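Local atomic coordinates of glycerophosphoryl diester phosphodiesterase (PDB entry 3KS6), a protein that belongs to the glycerophosphoryl diester phosphodiesterase family, has a TIM-barrel fold and carries a magnesium ion in this model. Residues A[213-218]-A[234-239]. Sequence-based numbering, arbitrary orientation.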
loop_
_atom_site.group_PDB
_atom_site.type_symbol
_atom_site.label_atom_id
_atom_site.label_comp_id
_atom_site.label_asym_id
_atom_site.label_seq_id
_atom_site.Cartn_x
_atom_site.Cartn_y
_atom_site.Cartn_z
ATOM N N HIS A 213 -6.362 9.729 6.559
ATOM C CA HIS A 213 -5.448 10.040 7.669
ATOM C C HIS A 213 -6.060 10.804 8.851
ATOM O O HIS A 213 -5.501 10.757 9.954
ATOM C CB HIS A 213 -4.258 10.819 7.128
ATOM C CG HIS A 213 -3.574 10.153 5.981
ATOM N ND1 HIS A 213 -3.329 8.795 5.929
ATOM C CD2 HIS A 213 -3.085 10.663 4.834
ATOM C CE1 HIS A 213 -2.694 8.504 4.808
ATOM N NE2 HIS A 213 -2.542 9.622 4.118
ATOM N N THR A 214 -7.220 11.432 8.654
ATOM C CA THR A 214 -7.916 12.198 9.707
ATOM C C THR A 214 -9.189 11.511 10.211
ATOM O O THR A 214 -9.744 10.643 9.531
ATOM C CB THR A 214 -8.351 13.589 9.151
ATOM O OG1 THR A 214 -9.432 13.408 8.233
ATOM C CG2 THR A 214 -7.184 14.308 8.433
ATOM N N PRO A 215 -9.690 11.911 11.398
ATOM C CA PRO A 215 -10.900 11.313 11.888
ATOM C C PRO A 215 -12.063 11.394 10.953
ATOM O O PRO A 215 -12.813 10.422 10.857
ATOM C CB PRO A 215 -11.206 12.126 13.171
ATOM C CG PRO A 215 -9.899 12.587 13.621
ATOM C CD PRO A 215 -9.118 12.853 12.375
ATOM N N SER A 216 -12.254 12.542 10.292
ATOM C CA SER A 216 -13.386 12.694 9.385
ATOM C C SER A 216 -13.251 11.729 8.190
ATOM O O SER A 216 -14.239 11.138 7.752
ATOM C CB SER A 216 -13.519 14.141 8.889
ATOM O OG SER A 216 -12.263 14.653 8.498
ATOM N N GLN A 217 -12.043 11.609 7.672
ATOM C CA GLN A 217 -11.784 10.715 6.524
ATOM C C GLN A 217 -11.962 9.241 6.896
ATOM O O GLN A 217 -12.564 8.481 6.172
ATOM C CB GLN A 217 -10.365 10.922 6.027
ATOM C CG GLN A 217 -10.198 12.159 5.205
ATOM C CD GLN A 217 -8.771 12.430 4.886
ATOM O OE1 GLN A 217 -7.859 12.148 5.680
ATOM N NE2 GLN A 217 -8.549 13.008 3.696
ATOM N N ILE A 218 -11.396 8.854 8.035
ATOM C CA ILE A 218 -11.572 7.522 8.573
ATOM C C ILE A 218 -13.050 7.215 8.800
ATOM O O ILE A 218 -13.531 6.167 8.368
ATOM C CB ILE A 218 -10.763 7.314 9.877
ATOM C CG1 ILE A 218 -9.244 7.365 9.609
ATOM C CG2 ILE A 218 -11.188 5.986 10.561
ATOM C CD1 ILE A 218 -8.378 7.539 10.853
ATOM N N PRO A 234 -3.062 4.414 12.098
ATOM C CA PRO A 234 -3.681 3.123 12.349
ATOM C C PRO A 234 -4.268 2.985 13.756
ATOM O O PRO A 234 -5.324 2.378 13.928
ATOM C CB PRO A 234 -2.529 2.142 12.126
ATOM C CG PRO A 234 -1.246 2.970 12.319
ATOM C CD PRO A 234 -1.641 4.267 11.705
ATOM N N THR A 235 -3.610 3.582 14.739
ATOM C CA THR A 235 -4.068 3.490 16.124
ATOM C C THR A 235 -5.435 4.162 16.244
ATOM O O THR A 235 -6.364 3.585 16.781
ATOM C CB THR A 235 -3.014 4.073 17.080
ATOM O OG1 THR A 235 -1.778 3.320 16.960
ATOM C CG2 THR A 235 -3.531 4.028 18.524
ATOM N N LEU A 236 -5.572 5.352 15.660
ATOM C CA LEU A 236 -6.839 6.090 15.622
ATOM C C LEU A 236 -7.883 5.368 14.826
ATOM O O LEU A 236 -9.029 5.304 15.233
ATOM C CB LEU A 236 -6.623 7.507 15.043
ATOM C CG LEU A 236 -7.889 8.363 14.820
ATOM C CD1 LEU A 236 -8.582 8.644 16.170
ATOM C CD2 LEU A 236 -7.582 9.654 14.068
ATOM N N ALA A 237 -7.497 4.807 13.689
ATOM C CA ALA A 237 -8.427 4.097 12.841
ATOM C C ALA A 237 -9.024 2.896 13.581
ATOM O O ALA A 237 -10.214 2.637 13.466
ATOM C CB ALA A 237 -7.743 3.620 11.553
ATOM N N ILE A 238 -8.189 2.173 14.292
ATOM C CA ILE A 238 -8.667 1.013 15.076
ATOM C C ILE A 238 -9.688 1.468 16.097
ATOM O O ILE A 238 -10.751 0.849 16.239
ATOM C CB ILE A 238 -7.515 0.266 15.730
ATOM C CG1 ILE A 238 -6.735 -0.481 14.629
ATOM C CG2 ILE A 238 -8.025 -0.753 16.801
ATOM C CD1 ILE A 238 -5.390 -1.074 15.037
ATOM N N ALA A 239 -9.376 2.542 16.809
ATOM C CA ALA A 239 -10.280 3.122 17.839
ATOM C C ALA A 239 -11.613 3.558 17.259
ATOM O O ALA A 239 -12.686 3.239 17.798
ATOM C CB ALA A 239 -9.624 4.313 18.510
#
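L236 reaches across from helix 234-249 and sets its CD2 methyl against two residues of helix 215-224 at once. One is P215: CD2 lies 3.8 Å from P215 CG and nearly as close to CD, so the methyl sits over the face of the pyrrolidine ring, on its CG-CD side, the two side chains crossing at about a right angle. The other is I218, whose CD1 sits 3.9 Å from L236 CD2, the two chains meeting at a slant. L236 holds CG opposite its backbone N (chi1 175°), which carries CD2 across to P215 and I218. I218 also lies against A237: CD1 is 4.0 Å from A237 CA and from its CB methyl, and CG2 is equally close to that CA. These are the last two helices of the TIM barrel, joined through strand 228-231, and I218 and A237 both rest on F229 and T231 of that strand, while P215 and L236 lie farther out. T214 is the N-cap of helix 215-224. Three residues on, Q217 folds back over the helix start so that OE1 accepts from T214 N in the carbonyl plane (3.1 Å) and from H213 N above that plane (3.0 Å); its NE2 is hydrogen-bonded to D190 OD1.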